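Local coordinates for protein catechol O-methyltransferase (Niastella koreensis, PDB 7CVW) that transfers a methyl group from S-adenosyl-L-methionine to either hydroxyl of catechol-like compounds such as protocatechuic acid, with magnesium as the preferred metal cofactor, at residues 7-10 with 11-15; 100-104 with 105-109; 119-122 with 123-127; 205-209 with 210-214. All coordinates share one frame; numbering follows the deposited sequence.

Interaction 1: 7-10 with 11-15; sequences ESVD and HYISD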
loop_
_atom_site.group_PDB
_atom_site.type_symbol
_atom_site.label_atom_id
_atom_site.label_comp_id
_atom_site.label_asym_id
_atom_site.label_seq_id
_atom_site.Cartn_x
_atom_site.Cartn_y
_atom_site.Cartn_z
ATOM N N GLU A 7 17.102 2.181 -7.240
ATOM C CA GLU A 7 17.642 0.809 -7.098
ATOM C C GLU A 7 18.406 0.715 -5.773
ATOM O O GLU A 7 18.193 -0.246 -5.037
ATOM C CB GLU A 7 18.559 0.486 -8.273
ATOM C CG GLU A 7 17.859 0.550 -9.612
ATOM C CD GLU A 7 18.791 0.363 -10.802
ATOM O OE1 GLU A 7 20.009 0.174 -10.557
ATOM O OE2 GLU A 7 18.292 0.411 -11.973
ATOM N N SER A 8 19.274 1.678 -5.474
ATOM C CA SER A 8 20.075 1.634 -4.221
ATOM C C SER A 8 19.137 1.612 -3.015
ATOM O O SER A 8 19.363 0.836 -2.060
ATOM C CB SER A 8 21.022 2.785 -4.154
ATOM O OG SER A 8 21.953 2.683 -5.214
ATOM N N VAL A 9 18.111 2.454 -3.031
ATOM C CA VAL A 9 17.145 2.495 -1.902
ATOM C C VAL A 9 16.376 1.170 -1.826
ATOM O O VAL A 9 16.126 0.684 -0.712
ATOM C CB VAL A 9 16.218 3.721 -1.973
ATOM C CG1 VAL A 9 15.051 3.593 -1.014
ATOM C CG2 VAL A 9 17.011 4.984 -1.672
ATOM N N ASP A 10 16.009 0.591 -2.972
ATOM C CA ASP A 10 15.284 -0.706 -2.958
ATOM C C ASP A 10 16.172 -1.760 -2.274
ATOM O O ASP A 10 15.658 -2.528 -1.476
ATOM C CB ASP A 10 14.829 -1.143 -4.352
ATOM C CG ASP A 10 13.377 -1.639 -4.433
ATOM O OD1 ASP A 10 12.569 -1.314 -3.546
ATOM O OD2 ASP A 10 13.055 -2.291 -5.425
ATOM N N HIS A 11 17.477 -1.777 -2.543
ATOM C CA HIS A 11 18.406 -2.765 -1.939
ATOM C C HIS A 11 18.509 -2.534 -0.428
ATOM O O HIS A 11 18.515 -3.497 0.321
ATOM C CB HIS A 11 19.788 -2.681 -2.598
ATOM C CG HIS A 11 19.924 -3.428 -3.876
ATOM N ND1 HIS A 11 19.031 -3.315 -4.920
ATOM C CD2 HIS A 11 20.887 -4.279 -4.300
ATOM C CE1 HIS A 11 19.430 -4.060 -5.936
ATOM N NE2 HIS A 11 20.564 -4.667 -5.577
ATOM N N TYR A 12 18.593 -1.274 -0.010
ATOM C CA TYR A 12 18.579 -0.893 1.417
ATOM C C TYR A 12 17.321 -1.460 2.101
ATOM O O TYR A 12 17.404 -2.056 3.160
ATOM C CB TYR A 12 18.658 0.626 1.516
ATOM C CG TYR A 12 18.331 1.206 2.864
ATOM C CD1 TYR A 12 19.301 1.368 3.840
ATOM C CD2 TYR A 12 17.087 1.742 3.107
ATOM C CE1 TYR A 12 19.019 1.998 5.041
ATOM C CE2 TYR A 12 16.775 2.336 4.311
ATOM C CZ TYR A 12 17.749 2.490 5.276
ATOM O OH TYR A 12 17.437 3.097 6.457
ATOM N N ILE A 13 16.149 -1.274 1.495
ATOM C CA ILE A 13 14.859 -1.768 2.047
ATOM C C ILE A 13 14.830 -3.296 2.068
ATOM O O ILE A 13 14.388 -3.846 3.063
ATOM C CB ILE A 13 13.656 -1.198 1.267
ATOM C CG1 ILE A 13 13.566 0.318 1.428
ATOM C CG2 ILE A 13 12.382 -1.892 1.708
ATOM C CD1 ILE A 13 12.620 0.962 0.439
ATOM N N SER A 14 15.253 -3.973 0.998
ATOM C CA SER A 14 15.170 -5.456 0.930
ATOM C C SER A 14 16.184 -6.069 1.909
ATOM O O SER A 14 15.850 -7.096 2.515
ATOM C CB SER A 14 15.291 -5.997 -0.479
ATOM O OG SER A 14 16.474 -5.580 -1.132
ATOM N N ASP A 15 17.306 -5.395 2.148
ATOM C CA ASP A 15 18.286 -5.854 3.164
ATOM C C ASP A 15 17.610 -5.846 4.538
ATOM O O ASP A 15 17.855 -6.751 5.337
ATOM C CB ASP A 15 19.556 -5.012 3.120
ATOM C CG ASP A 15 20.508 -5.388 2.007
ATOM O OD1 ASP A 15 20.251 -6.381 1.314
ATOM O OD2 ASP A 15 21.494 -4.648 1.825
#
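The His11 imidazole meets Glu7 one helical turn back. Glu7 O approaches the ring obliquely, and the carbonyl carbon of Asp10 lies at the ring edge. His11 ND1 is 3.2 Å from Glu7 O and makes a weak, bent hydrogen bond of 124°. CG of His11 stands anti to its carbonyl carbon (chi1 -83°), which turns the ring back along the helix. The same Glu7 O takes the backbone N of His11 at 3.0 Å, so two N-H groups of one residue share one acceptor. The Tyr12 ring has Val9 O near its plane, at the edge, with CD2 4.1 Å away. Its hydroxyl leads out of this turn to Asn190 of the second subunit. Ile13 lays CG1 over Val9 O at 3.4 Å, and its CD1 reaches Val9 CG1 at 3.9 Å. These two aliphatic chains are buried. Regular i to i+4 backbone bonds run through the turn, among them Ser14 N to Asp10 O at 2.9 Å. The Asp10 carboxylate is buried and is held by two partners elsewhere, Asn44 ND2 and Val209 N. This is one stretch of helix 4-17 near the N-terminus. Asn44 of helix 43-55 covers Ile13 and Ser14. Val209 belongs to the turn of the hairpin formed by strands 199-206 and 213-220. Tyr212 of the second subunit packs on Val9, and Leu174 of that subunit on Ser8.

Interaction 2: 100-104 with 105-109; sequences KNIDR and AGLTS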
loop_
_atom_site.group_PDB
_atom_site.type_symbol
_atom_site.label_atom_id
_atom_site.label_comp_id
_atom_site.label_asym_id
_atom_site.label_seq_id
_atom_site.Cartn_x
_atom_site.Cartn_y
_atom_site.Cartn_z
ATOM N N LYS A 100 6.736 -26.450 -10.585
ATOM C CA LYS A 100 7.977 -26.954 -9.945
ATOM C C LYS A 100 8.361 -26.012 -8.800
ATOM O O LYS A 100 8.782 -26.482 -7.726
ATOM C CB LYS A 100 9.114 -27.055 -10.959
ATOM C CG LYS A 100 10.395 -27.680 -10.422
ATOM C CD LYS A 100 11.421 -27.948 -11.508
ATOM C CE LYS A 100 12.840 -27.706 -11.043
ATOM N NZ LYS A 100 13.795 -28.642 -11.683
ATOM N N ASN A 101 8.241 -24.703 -9.015
ATOM C CA ASN A 101 8.668 -23.689 -8.023
ATOM C C ASN A 101 7.729 -23.710 -6.809
ATOM O O ASN A 101 8.194 -23.558 -5.652
ATOM C CB ASN A 101 8.750 -22.317 -8.683
ATOM C CG ASN A 101 9.823 -22.216 -9.745
ATOM O OD1 ASN A 101 10.797 -22.977 -9.745
ATOM N ND2 ASN A 101 9.698 -21.225 -10.613
ATOM N N ILE A 102 6.433 -23.884 -7.053
ATOM C CA ILE A 102 5.395 -24.008 -5.985
ATOM C C ILE A 102 5.652 -25.297 -5.181
ATOM O O ILE A 102 5.547 -25.291 -3.951
ATOM C CB ILE A 102 4.004 -24.003 -6.653
ATOM C CG1 ILE A 102 3.591 -22.598 -7.113
ATOM C CG2 ILE A 102 2.950 -24.695 -5.784
ATOM C CD1 ILE A 102 3.597 -21.535 -6.070
ATOM N N ASP A 103 6.020 -26.373 -5.863
ATOM C CA ASP A 103 6.306 -27.675 -5.214
ATOM C C ASP A 103 7.526 -27.488 -4.308
ATOM O O ASP A 103 7.493 -27.961 -3.152
ATOM C CB ASP A 103 6.506 -28.767 -6.265
ATOM C CG ASP A 103 5.274 -29.160 -7.072
ATOM O OD1 ASP A 103 4.164 -28.744 -6.720
ATOM O OD2 ASP A 103 5.453 -29.888 -8.073
ATOM N N ARG A 104 8.567 -26.809 -4.798
ATOM C CA ARG A 104 9.813 -26.574 -4.033
ATOM C C ARG A 104 9.450 -25.785 -2.773
ATOM O O ARG A 104 10.043 -26.050 -1.707
ATOM C CB ARG A 104 10.841 -25.799 -4.860
ATOM C CG ARG A 104 12.193 -25.660 -4.173
ATOM C CD ARG A 104 13.170 -24.824 -4.951
ATOM N NE ARG A 104 13.522 -25.501 -6.182
ATOM C CZ ARG A 104 13.061 -25.206 -7.404
ATOM N NH1 ARG A 104 12.238 -24.191 -7.613
ATOM N NH2 ARG A 104 13.451 -25.922 -8.444
ATOM N N ALA A 105 8.523 -24.830 -2.881
ATOM C CA ALA A 105 8.109 -23.967 -1.748
ATOM C C ALA A 105 7.175 -24.737 -0.791
ATOM O O ALA A 105 6.769 -24.152 0.243
ATOM C CB ALA A 105 7.463 -22.709 -2.255
ATOM N N GLY A 106 6.807 -25.984 -1.091
ATOM C CA GLY A 106 5.887 -26.761 -0.242
ATOM C C GLY A 106 4.458 -26.281 -0.324
ATOM O O GLY A 106 3.710 -26.491 0.638
ATOM N N LEU A 107 4.063 -25.617 -1.415
ATOM C CA LEU A 107 2.728 -24.958 -1.503
ATOM C C LEU A 107 1.792 -25.741 -2.425
ATOM O O LEU A 107 0.722 -25.223 -2.772
ATOM C CB LEU A 107 2.918 -23.522 -1.985
ATOM C CG LEU A 107 3.551 -22.581 -0.969
ATOM C CD1 LEU A 107 3.933 -21.268 -1.646
ATOM C CD2 LEU A 107 2.595 -22.352 0.187
ATOM N N THR A 108 2.155 -26.959 -2.817
ATOM C CA THR A 108 1.387 -27.777 -3.782
ATOM C C THR A 108 -0.075 -27.886 -3.340
ATOM O O THR A 108 -0.958 -27.810 -4.205
ATOM C CB THR A 108 2.010 -29.167 -3.939
ATOM O OG1 THR A 108 3.412 -29.009 -4.191
ATOM C CG2 THR A 108 1.357 -29.956 -5.049
ATOM N N SER A 109 -0.324 -28.124 -2.050
ATOM C CA SER A 109 -1.677 -28.395 -1.502
ATOM C C SER A 109 -2.557 -27.142 -1.564
ATOM O O SER A 109 -3.800 -27.291 -1.551
ATOM C CB SER A 109 -1.598 -28.916 -0.079
ATOM O OG SER A 109 -0.918 -30.156 -0.075
#
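Asp103 and Thr108 are brought together by matching first torsions. Asp103 CG (chi1 -68°) and Thr108 OG1 (chi1 -50°) each lie beside their own backbone N. The hydroxyl OG1 of Thr108 then donates to Asp103 OD1 at 2.7 Å, coming from above the carboxylate plane. Thr108 CG2 rests 3.5 Å from the same oxygen. Gln99 NE2 is a second partner of Asp103 OD1. The backbone closes the helix with a Schellman motif. Leu107 N bonds to Ile102 O at 3.0 Å, and Gly106 N bonds to Asp103 O at 2.9 Å. Gly106 carries the positive phi of 72° that turns the chain out of the helix. On the buried side, Ile102 CG2 meets Leu107 CB at 4.0 Å, an apolar contact across the Schellman turn. Within the last turn, the bent chain of Arg104 sends NH1 to Asn101 OD1 at 2.8 Å, with the acceptor in the guanidinium plane. Asn101 ND2 is held in turn by Ala68 O and Ser30 OG. The motif ends helix 92-104 and leads toward strand 111-115. Helix 22-34 packs on Asn101, Arg104 and Ala105, while helix 70-76 covers Ile102 and Leu107.

Interaction 3: 119-122 with 123-127; sequences IDIL and PQLVE
Gln124 folds back over the preceding turn and lies across Ile121. Its CB sits 3.2 Å from Ile121 O. Next, CG comes to 3.3 Å from Asp120 O, because CG stands anti to its carbonyl carbon (chi1 -53°). Beyond CG the chain is extended, and CD reaches the CA of Ile121. At the tip, Gln124 OE1 touches both branches of Ile121, with CG1 and CG2 each at 3.7 Å. This amide oxygen also takes a weak hydrogen bond from Arg114 NH1. Pro123 breaks the bonding of the turn before it, since its N has no hydrogen to give. Its ring fills that place instead: CD lies 3.1 Å from Ile119 O, and CG faces the carbonyls of Ile119 and Asp120. Leu122 CB is pressed to 3.4 Å from Pro123 CD, tighter than usual for two carbons. Regular i to i+4 bonding is back from Leu125 on, with Leu125 N on Ile121 O at 3.0 Å and Val126 N on Leu122 O at 3.1 Å. Ile121 CG2 packs on Leu125 CG at 4.2 Å. Leu122 and Leu125 turn to Leu62 of strand 60-64, and Tyr148 and Trp151 of helix 145-154 cover Leu122. The arrangement is a proline-kinked helix, here helix 118-128 of the Rossmann-like class I methyltransferase fold. It begins at Ala118, which binds S-adenosyl-L-methionine.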
loop_
_atom_site.group_PDB
_atom_site.type_symbol
_atom_site.label_atom_id
_atom_site.label_comp_id
_atom_site.label_asym_id
_atom_site.label_seq_id
_atom_site.Cartn_x
_atom_site.Cartn_y
_atom_site.Cartn_z
ATOM N N ILE A 119 -9.273 -14.946 -19.907
ATOM C CA ILE A 119 -10.641 -14.544 -20.355
ATOM C C ILE A 119 -11.508 -15.803 -20.560
ATOM O O ILE A 119 -12.726 -15.686 -20.514
ATOM C CB ILE A 119 -10.576 -13.624 -21.590
ATOM C CG1 ILE A 119 -11.796 -12.697 -21.646
ATOM C CG2 ILE A 119 -10.411 -14.423 -22.861
ATOM C CD1 ILE A 119 -11.771 -11.619 -20.619
ATOM N N ASP A 120 -10.905 -16.974 -20.766
ATOM C CA ASP A 120 -11.626 -18.264 -20.902
ATOM C C ASP A 120 -11.878 -18.839 -19.500
ATOM O O ASP A 120 -12.939 -19.453 -19.271
ATOM C CB ASP A 120 -10.832 -19.261 -21.750
ATOM C CG ASP A 120 -10.694 -18.915 -23.229
ATOM O OD1 ASP A 120 -11.575 -18.209 -23.739
ATOM O OD2 ASP A 120 -9.704 -19.360 -23.859
ATOM N N ILE A 121 -10.922 -18.702 -18.590
ATOM C CA ILE A 121 -11.020 -19.357 -17.252
ATOM C C ILE A 121 -11.893 -18.547 -16.286
ATOM O O ILE A 121 -12.564 -19.148 -15.437
ATOM C CB ILE A 121 -9.620 -19.691 -16.703
ATOM C CG1 ILE A 121 -8.929 -20.729 -17.592
ATOM C CG2 ILE A 121 -9.709 -20.170 -15.255
ATOM C CD1 ILE A 121 -7.435 -20.838 -17.316
ATOM N N LEU A 122 -11.871 -17.228 -16.352
ATOM C CA LEU A 122 -12.672 -16.389 -15.430
ATOM C C LEU A 122 -14.140 -16.814 -15.480
ATOM O O LEU A 122 -14.737 -17.005 -14.409
ATOM C CB LEU A 122 -12.434 -14.911 -15.761
ATOM C CG LEU A 122 -11.096 -14.382 -15.231
ATOM C CD1 LEU A 122 -10.687 -13.084 -15.904
ATOM C CD2 LEU A 122 -11.106 -14.223 -13.714
ATOM N N PRO A 123 -14.782 -17.000 -16.664
ATOM C CA PRO A 123 -16.178 -17.442 -16.663
ATOM C C PRO A 123 -16.357 -18.863 -16.119
ATOM O O PRO A 123 -17.375 -19.164 -15.548
ATOM C CB PRO A 123 -16.644 -17.316 -18.121
ATOM C CG PRO A 123 -15.392 -17.174 -18.945
ATOM C CD PRO A 123 -14.354 -16.576 -18.005
ATOM N N GLN A 124 -15.331 -19.698 -16.200
ATOM C CA GLN A 124 -15.361 -21.037 -15.564
ATOM C C GLN A 124 -15.453 -20.858 -14.046
ATOM O O GLN A 124 -16.217 -21.584 -13.404
ATOM C CB GLN A 124 -14.115 -21.870 -15.878
ATOM C CG GLN A 124 -13.780 -22.013 -17.355
ATOM C CD GLN A 124 -12.486 -22.755 -17.579
ATOM O OE1 GLN A 124 -11.707 -23.005 -16.650
ATOM N NE2 GLN A 124 -12.237 -23.078 -18.833
ATOM N N LEU A 125 -14.661 -19.947 -13.468
ATOM C CA LEU A 125 -14.635 -19.744 -12.002
ATOM C C LEU A 125 -16.011 -19.237 -11.558
ATOM O O LEU A 125 -16.467 -19.667 -10.482
ATOM C CB LEU A 125 -13.525 -18.744 -11.662
ATOM C CG LEU A 125 -12.091 -19.249 -11.882
ATOM C CD1 LEU A 125 -11.069 -18.123 -11.706
ATOM C CD2 LEU A 125 -11.746 -20.387 -10.952
ATOM N N VAL A 126 -16.661 -18.400 -12.382
ATOM C CA VAL A 126 -18.049 -17.924 -12.091
ATOM C C VAL A 126 -18.996 -19.133 -12.127
ATOM O O VAL A 126 -19.745 -19.318 -11.131
ATOM C CB VAL A 126 -18.482 -16.786 -13.028
ATOM C CG1 VAL A 126 -19.964 -16.461 -12.854
ATOM C CG2 VAL A 126 -17.639 -15.551 -12.765
ATOM N N GLU A 127 -18.930 -19.966 -13.172
ATOM C CA GLU A 127 -19.803 -21.168 -13.280
ATOM C C GLU A 127 -19.573 -22.091 -12.082
ATOM O O GLU A 127 -20.567 -22.659 -11.574
ATOM C CB GLU A 127 -19.579 -21.900 -14.602
ATOM C CG GLU A 127 -20.473 -23.116 -14.714
ATOM C CD GLU A 127 -20.576 -23.790 -16.064
ATOM O OE1 GLU A 127 -19.854 -23.381 -17.002
ATOM O OE2 GLU A 127 -21.384 -24.756 -16.158
#

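Interaction 4: 205-209 with 210-214; sequences QMVGV and KEYDG
Met206 and Asp213 form the antiparallel hydrogen-bonded pair where the hairpin starts to open. Met206 N gives to Asp213 O at 2.8 Å, and Asp213 N returns to Met206 O at 2.9 Å. Both bonds are nearly straight, at 167° and 169°. Beside them Tyr212 CA makes a C-H...O contact with Met206 O at 3.5 Å. The Tyr212 ring is sent back alongside residues 205-207, with Met206 O at its edge, its CG anti to the backbone N (chi1 168°). Its CD1 touches Val207 CG1 at 3.8 Å, and the two side chains cross at a slant. Further out, two waters sit in the turn, between its two arms. One accepts from Gly208 N at 3.0 Å and lies 2.7 Å from Lys210 O. The other lies 3.0 Å from Glu211 O. Second-shell partners fix the ends: Asp213 is held by Ile168 N, Arg169 N and the magnesium ligand Asn166, and Lys210 NZ by Ser40 O. The turn joins strands 199-206 and 213-220 at the edge of the sheet. Helix 43-55 covers Met206, helix 4-17 meets Val207 and Val209, and Phe6 of the second subunit sets its ring edge-to-face with Tyr212.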
loop_
_atom_site.group_PDB
_atom_site.type_symbol
_atom_site.label_atom_id
_atom_site.label_comp_id
_atom_site.label_asym_id
_atom_site.label_seq_id
_atom_site.Cartn_x
_atom_site.Cartn_y
_atom_site.Cartn_z
ATOM N N GLN A 205 2.186 5.016 -7.322
ATOM C CA GLN A 205 3.417 5.100 -8.120
ATOM C C GLN A 205 4.488 4.246 -7.443
ATOM O O GLN A 205 4.599 4.279 -6.198
ATOM C CB GLN A 205 3.863 6.541 -8.288
ATOM C CG GLN A 205 2.843 7.421 -8.995
ATOM C CD GLN A 205 3.406 8.760 -9.409
ATOM O OE1 GLN A 205 2.867 9.831 -9.075
ATOM N NE2 GLN A 205 4.470 8.708 -10.176
ATOM N N MET A 206 5.251 3.517 -8.241
ATOM C CA MET A 206 6.304 2.639 -7.688
ATOM C C MET A 206 7.628 2.837 -8.406
ATOM O O MET A 206 7.675 2.928 -9.636
ATOM C CB MET A 206 5.871 1.182 -7.740
ATOM C CG MET A 206 4.749 0.928 -6.753
ATOM S SD MET A 206 4.446 -0.830 -6.583
ATOM C CE MET A 206 3.113 -0.764 -5.383
ATOM N N VAL A 207 8.677 2.895 -7.589
ATOM C CA VAL A 207 10.083 2.960 -8.060
ATOM C C VAL A 207 10.892 1.927 -7.282
ATOM O O VAL A 207 10.430 1.430 -6.235
ATOM C CB VAL A 207 10.660 4.380 -7.931
ATOM C CG1 VAL A 207 9.929 5.333 -8.862
ATOM C CG2 VAL A 207 10.609 4.892 -6.498
ATOM N N GLY A 208 12.051 1.568 -7.817
ATOM C CA GLY A 208 12.926 0.570 -7.190
ATOM C C GLY A 208 13.791 -0.103 -8.224
ATOM O O GLY A 208 14.249 0.560 -9.135
ATOM N N VAL A 209 14.009 -1.403 -8.069
ATOM C CA VAL A 209 14.872 -2.172 -9.001
ATOM C C VAL A 209 14.219 -2.278 -10.382
ATOM O O VAL A 209 14.952 -2.476 -11.361
ATOM C CB VAL A 209 15.254 -3.543 -8.430
ATOM C CG1 VAL A 209 16.168 -3.383 -7.228
ATOM C CG2 VAL A 209 14.058 -4.421 -8.116
ATOM N N LYS A 210 12.899 -2.214 -10.487
ATOM C CA LYS A 210 12.214 -2.281 -11.799
ATOM C C LYS A 210 11.985 -0.864 -12.335
ATOM O O LYS A 210 12.070 0.120 -11.569
ATOM C CB LYS A 210 10.883 -3.019 -11.658
ATOM C CG LYS A 210 10.989 -4.429 -11.095
ATOM C CD LYS A 210 9.654 -5.152 -11.068
ATOM C CE LYS A 210 9.097 -5.455 -12.442
ATOM N NZ LYS A 210 7.937 -6.356 -12.362
ATOM N N GLU A 211 11.690 -0.779 -13.623
ATOM C CA GLU A 211 11.303 0.480 -14.291
ATOM C C GLU A 211 10.152 1.117 -13.502
ATOM O O GLU A 211 9.200 0.396 -13.062
ATOM C CB GLU A 211 10.951 0.204 -15.751
ATOM C CG GLU A 211 10.598 1.445 -16.555
ATOM C CD GLU A 211 10.089 1.160 -17.969
ATOM O OE1 GLU A 211 10.834 1.426 -18.912
ATOM O OE2 GLU A 211 8.948 0.675 -18.119
ATOM N N TYR A 212 10.243 2.431 -13.314
ATOM C CA TYR A 212 9.166 3.277 -12.776
ATOM C C TYR A 212 7.817 2.782 -13.317
ATOM O O TYR A 212 7.639 2.646 -14.554
ATOM C CB TYR A 212 9.452 4.724 -13.176
ATOM C CG TYR A 212 8.331 5.716 -12.975
ATOM C CD1 TYR A 212 7.575 5.779 -11.817
ATOM C CD2 TYR A 212 8.080 6.661 -13.958
ATOM C CE1 TYR A 212 6.578 6.729 -11.653
ATOM C CE2 TYR A 212 7.131 7.646 -13.778
ATOM C CZ TYR A 212 6.350 7.663 -12.647
ATOM O OH TYR A 212 5.400 8.625 -12.487
ATOM N N ASP A 213 6.880 2.551 -12.412
ATOM C CA ASP A 213 5.570 1.980 -12.782
ATOM C C ASP A 213 4.596 2.268 -11.645
ATOM O O ASP A 213 4.705 3.285 -10.975
ATOM C CB ASP A 213 5.756 0.494 -13.112
ATOM C CG ASP A 213 4.749 -0.119 -14.064
ATOM O OD1 ASP A 213 3.701 0.477 -14.278
ATOM O OD2 ASP A 213 5.050 -1.185 -14.607
ATOM N N GLY A 214 3.596 1.429 -11.482
ATOM C CA GLY A 214 2.614 1.625 -10.415
ATOM C C GLY A 214 1.643 0.472 -10.359
ATOM O O GLY A 214 1.514 -0.305 -11.332
HETATM O O HOH W 1 8.952 0.055 -10.050
HETATM O O HOH W 2 12.168 2.655 -10.583
#

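Overall arrangement
Interactions 1 and 4 belong together. Their centres are about 13 Å apart, they touch through Asp10 and Val209, and both meet the second subunit. Interaction 4 is the more buried of the two and stands nearest the magnesium site. Waters bridge its backbone atoms. Interactions 2 and 3 lie elsewhere, with centres about 24 Å apart, and no other subunit reaches them. Both are partly buried and both alter regular helix bonding: interaction 2 ends a helix with glycine, interaction 3 bends one with proline. Interaction 1 keeps its helix bonds unbroken. Interactions 1 and 3 sit on opposite sides of the chain's centre.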